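Local coordinates for protein aminopeptidase YwaD (PDB 6HC6) that uses two zinc ions to hydrolyse peptides from the amino end, releasing residues such as leucine, arginine and lysine, at residues 41-52 with 265-276. Numbering follows the deposited sequence.
Sequences LPFKAKHAYSTI and SGTSVMLEMARV. With ACT (acetate ion), chain F; ACT (acetate ion), chain G.
F43 lies against helix 260-277 with one ring face under the aliphatic stem of E272, whose CG sits 3.6 Å from the ring centroid in a CH-pi contact. V269 CG1 closes on F43 CZ at 3.7 Å, and helix 412-430 packs against the same phenylalanine through D420 and T423. Beside the loop before helix 45-59, V276 sets CG1 against L41 and CG2 near F43 N. Farther along, the axes of 45-52 and 265-276 pass 8.3 Å apart at 134°, where small residues permit the approach: S268 CB comes within 3.3 Å of A48 O and also meets T51 and I52. The S268 hydroxyl turns back to S265 O, and a water links S268 O to T51 OG1.

With CG anti to the backbone N (chi1 173°), the E272 stem lies over the ring, and a bend at the next bond turns the carboxylate toward K44 and H47. R275 grips it side-on, NE to OE1 and NH2 to OE2 (2.7 Å). From the opposite carboxylate face come H47 ND1 to OE1 (3.0 Å) and the N-cap amide K44 N to OE2 (2.9 Å). The H47 ring stands at 90° to the R275 guanidinium, CE1 over one of its faces. An alanine in place of E272 would probably leave R275 without its salt-bridge mate and H47 ND1 and K44 N without this acceptor, and bare the F43 face that CG covers. With four donors around a buried carboxylate, E272 is likely to stay ionised, tying helix 45-59 and its preceding loop to the helix whose start carries the zinc ligand D262.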
loop_
_atom_site.group_PDB
_atom_site.type_symbol
_atom_site.label_atom_id
_atom_site.label_comp_id
_atom_site.label_asym_id
_atom_site.label_seq_id
_atom_site.Cartn_x
_atom_site.Cartn_y
_atom_site.Cartn_z
ATOM N N LEU A 41 19.136 22.713 1.246
ATOM C CA LEU A 41 18.511 21.484 1.728
ATOM C C LEU A 41 19.144 20.323 0.974
ATOM O O LEU A 41 18.660 19.930 -0.098
ATOM C CB LEU A 41 17.000 21.528 1.535
ATOM C CG LEU A 41 16.324 22.797 2.050
ATOM C CD1 LEU A 41 14.908 22.940 1.503
ATOM C CD2 LEU A 41 16.336 22.772 3.565
ATOM N N PRO A 42 20.237 19.746 1.500
ATOM C CA PRO A 42 21.038 18.738 0.761
ATOM C C PRO A 42 20.432 17.340 0.785
ATOM O O PRO A 42 20.979 16.391 1.356
ATOM C CB PRO A 42 22.390 18.804 1.482
ATOM C CG PRO A 42 22.048 19.196 2.883
ATOM C CD PRO A 42 20.866 20.137 2.778
ATOM N N PHE A 43 19.266 17.193 0.159
ATOM C CA PHE A 43 18.695 15.866 -0.041
ATOM C C PHE A 43 19.606 15.064 -0.967
ATOM O O PHE A 43 19.983 15.540 -2.039
ATOM C CB PHE A 43 17.282 15.969 -0.633
ATOM C CG PHE A 43 16.584 14.641 -0.766
ATOM C CD1 PHE A 43 16.855 13.795 -1.843
ATOM C CD2 PHE A 43 15.658 14.226 0.183
ATOM C CE1 PHE A 43 16.225 12.564 -1.960
ATOM C CE2 PHE A 43 15.020 13.005 0.070
ATOM C CZ PHE A 43 15.300 12.167 -0.996
ATOM N N LYS A 44 19.973 13.852 -0.554
ATOM C CA LYS A 44 20.882 13.022 -1.345
ATOM C C LYS A 44 20.205 11.696 -1.666
ATOM O O LYS A 44 20.004 10.854 -0.777
ATOM C CB LYS A 44 22.204 12.812 -0.619
ATOM C CG LYS A 44 22.977 14.113 -0.444
ATOM C CD LYS A 44 24.292 13.894 0.243
ATOM C CE LYS A 44 24.903 15.219 0.683
ATOM N NZ LYS A 44 26.264 15.006 1.231
ATOM N N ALA A 45 19.877 11.510 -2.944
ATOM C CA ALA A 45 19.205 10.286 -3.370
ATOM C C ALA A 45 20.058 9.048 -3.108
ATOM O O ALA A 45 19.510 7.952 -2.947
ATOM C CB ALA A 45 18.838 10.374 -4.855
ATOM N N LYS A 46 21.388 9.185 -3.055
ATOM C CA LYS A 46 22.204 8.002 -2.782
ATOM C C LYS A 46 21.856 7.410 -1.419
ATOM O O LYS A 46 21.835 6.186 -1.253
ATOM C CB LYS A 46 23.701 8.329 -2.872
ATOM C CG LYS A 46 24.238 9.226 -1.769
ATOM C CD LYS A 46 25.718 9.544 -1.962
ATOM C CE LYS A 46 26.221 10.440 -0.839
ATOM N NZ LYS A 46 27.620 10.925 -1.053
ATOM N N HIS A 47 21.552 8.269 -0.440
ATOM C CA HIS A 47 21.117 7.780 0.863
ATOM C C HIS A 47 19.811 7.024 0.752
ATOM O O HIS A 47 19.629 5.977 1.389
ATOM C CB HIS A 47 20.933 8.937 1.835
ATOM C CG HIS A 47 22.195 9.659 2.160
ATOM N ND1 HIS A 47 22.202 10.886 2.786
ATOM C CD2 HIS A 47 23.490 9.327 1.959
ATOM C CE1 HIS A 47 23.451 11.283 2.953
ATOM N NE2 HIS A 47 24.252 10.357 2.458
ATOM N N ALA A 48 18.870 7.567 -0.019
ATOM C CA ALA A 48 17.594 6.884 -0.197
ATOM C C ALA A 48 17.792 5.550 -0.909
ATOM O O ALA A 48 17.206 4.534 -0.509
ATOM C CB ALA A 48 16.611 7.778 -0.961
ATOM N N TYR A 49 18.617 5.532 -1.961
ATOM C CA TYR A 49 18.925 4.280 -2.644
ATOM C C TYR A 49 19.433 3.236 -1.654
ATOM O O TYR A 49 18.978 2.083 -1.649
ATOM C CB TYR A 49 19.960 4.527 -3.753
ATOM C CG TYR A 49 20.197 3.310 -4.622
ATOM C CD1 TYR A 49 21.185 2.383 -4.302
ATOM C CD2 TYR A 49 19.407 3.068 -5.744
ATOM C CE1 TYR A 49 21.395 1.264 -5.084
ATOM C CE2 TYR A 49 19.616 1.946 -6.539
ATOM C CZ TYR A 49 20.606 1.048 -6.200
ATOM O OH TYR A 49 20.808 -0.078 -6.970
ATOM N N SER A 50 20.370 3.637 -0.787
ATOM C CA SER A 50 20.899 2.705 0.199
ATOM C C SER A 50 19.787 2.148 1.079
ATOM O O SER A 50 19.764 0.950 1.380
ATOM C CB SER A 50 21.964 3.390 1.050
ATOM O OG SER A 50 22.521 2.467 1.965
ATOM N N THR A 51 18.863 3.007 1.509
ATOM C CA THR A 51 17.752 2.534 2.332
ATOM C C THR A 51 16.855 1.583 1.556
ATOM O O THR A 51 16.382 0.580 2.103
ATOM C CB THR A 51 16.953 3.719 2.853
ATOM O OG1 THR A 51 17.820 4.540 3.647
ATOM C CG2 THR A 51 15.777 3.242 3.703
ATOM N N ILE A 52 16.615 1.876 0.276
ATOM C CA ILE A 52 15.804 0.971 -0.542
ATOM C C ILE A 52 16.471 -0.395 -0.668
ATOM O O ILE A 52 15.793 -1.435 -0.665
ATOM C CB ILE A 52 15.545 1.581 -1.932
ATOM C CG1 ILE A 52 14.707 2.846 -1.820
ATOM C CG2 ILE A 52 14.855 0.549 -2.848
ATOM C CD1 ILE A 52 14.552 3.535 -3.185
ATOM N N SER A 265 10.705 3.225 -1.833
ATOM C CA SER A 265 11.053 4.558 -2.295
ATOM C C SER A 265 10.523 5.628 -1.352
ATOM O O SER A 265 11.272 6.510 -0.925
ATOM C CB SER A 265 10.520 4.784 -3.718
ATOM O OG SER A 265 9.096 4.806 -3.715
ATOM N N GLY A 266 9.223 5.599 -1.049
ATOM C CA GLY A 266 8.671 6.633 -0.185
ATOM C C GLY A 266 9.242 6.575 1.218
ATOM O O GLY A 266 9.503 7.610 1.839
ATOM N N THR A 267 9.416 5.365 1.748
ATOM C CA THR A 267 10.032 5.215 3.058
ATOM C C THR A 267 11.425 5.830 3.068
ATOM O O THR A 267 11.792 6.564 3.998
ATOM C CB THR A 267 10.084 3.735 3.438
ATOM O OG1 THR A 267 8.744 3.209 3.485
ATOM C CG2 THR A 267 10.735 3.551 4.822
ATOM N N SER A 268 12.193 5.583 2.006
ATOM C CA SER A 268 13.569 6.058 1.943
ATOM C C SER A 268 13.632 7.572 1.776
ATOM O O SER A 268 14.500 8.228 2.361
ATOM C CB SER A 268 14.296 5.347 0.798
ATOM O OG SER A 268 13.898 5.869 -0.461
ATOM N N VAL A 269 12.729 8.150 0.976
ATOM C CA VAL A 269 12.724 9.602 0.798
ATOM C C VAL A 269 12.265 10.292 2.078
ATOM O O VAL A 269 12.773 11.357 2.454
ATOM C CB VAL A 269 11.833 9.977 -0.396
ATOM C CG1 VAL A 269 11.696 11.485 -0.509
ATOM C CG2 VAL A 269 12.403 9.383 -1.692
ATOM N N MET A 270 11.286 9.703 2.756
ATOM C CA MET A 270 10.869 10.231 4.048
ATOM C C MET A 270 12.044 10.271 5.026
ATOM O O MET A 270 12.246 11.271 5.729
ATOM C CB MET A 270 9.723 9.378 4.591
ATOM C CG MET A 270 9.228 9.806 5.980
ATOM S SD MET A 270 10.120 8.952 7.295
ATOM C CE MET A 270 9.437 7.289 7.172
ATOM N N LEU A 271 12.839 9.202 5.083
ATOM C CA LEU A 271 13.939 9.166 6.049
ATOM C C LEU A 271 15.033 10.154 5.679
ATOM O O LEU A 271 15.613 10.807 6.555
ATOM C CB LEU A 271 14.503 7.747 6.150
ATOM C CG LEU A 271 13.584 6.795 6.891
ATOM C CD1 LEU A 271 14.065 5.352 6.727
ATOM C CD2 LEU A 271 13.528 7.178 8.383
ATOM N N GLU A 272 15.335 10.283 4.386
ATOM C CA GLU A 272 16.350 11.253 3.992
ATOM C C GLU A 272 15.858 12.678 4.201
ATOM O O GLU A 272 16.646 13.562 4.564
ATOM C CB GLU A 272 16.762 11.028 2.536
ATOM C CG GLU A 272 17.695 12.089 1.981
ATOM C CD GLU A 272 19.079 12.096 2.628
ATOM O OE1 GLU A 272 19.358 11.271 3.530
ATOM O OE2 GLU A 272 19.890 12.944 2.233
ATOM N N MET A 273 14.561 12.926 4.009
ATOM C CA MET A 273 14.055 14.257 4.328
ATOM C C MET A 273 14.202 14.544 5.815
ATOM O O MET A 273 14.562 15.662 6.208
ATOM C CB MET A 273 12.597 14.404 3.898
ATOM C CG MET A 273 12.079 15.833 4.057
ATOM S SD MET A 273 10.276 15.897 3.996
ATOM C CE MET A 273 9.964 14.752 2.612
ATOM N N ALA A 274 13.937 13.542 6.659
ATOM C CA ALA A 274 14.143 13.719 8.095
ATOM C C ALA A 274 15.597 14.054 8.408
ATOM O O ALA A 274 15.879 14.879 9.287
ATOM C CB ALA A 274 13.709 12.461 8.839
ATOM N N ARG A 275 16.539 13.420 7.707
ATOM C CA ARG A 275 17.944 13.773 7.892
ATOM C C ARG A 275 18.205 15.218 7.496
ATOM O O ARG A 275 18.922 15.944 8.199
ATOM C CB ARG A 275 18.850 12.837 7.087
ATOM C CG ARG A 275 20.333 13.055 7.416
ATOM C CD ARG A 275 21.268 12.406 6.409
ATOM N NE ARG A 275 21.181 13.021 5.080
ATOM C CZ ARG A 275 21.839 14.114 4.705
ATOM N NH1 ARG A 275 22.650 14.747 5.555
ATOM N NH2 ARG A 275 21.682 14.582 3.471
ATOM N N VAL A 276 17.640 15.657 6.370
ATOM C CA VAL A 276 17.861 17.032 5.930
ATOM C C VAL A 276 17.243 18.022 6.910
ATOM O O VAL A 276 17.851 19.042 7.251
ATOM C CB VAL A 276 17.301 17.243 4.512
ATOM C CG1 VAL A 276 17.413 18.726 4.141
ATOM C CG2 VAL A 276 18.074 16.397 3.528
HETATM C C ACT F . 27.825 11.926 2.637
HETATM O O ACT F . 27.853 12.691 1.631
HETATM O OXT ACT F . 27.191 10.845 2.784
HETATM C CH3 ACT F . 28.708 12.388 3.854
HETATM C C ACT G . 24.729 14.093 8.166
HETATM O O ACT G . 23.710 14.801 7.956
HETATM O OXT ACT G . 25.909 14.262 7.743
HETATM C CH3 ACT G . 24.515 12.843 9.066
HETATM O O HOH W 1 16.955 7.151 3.234
#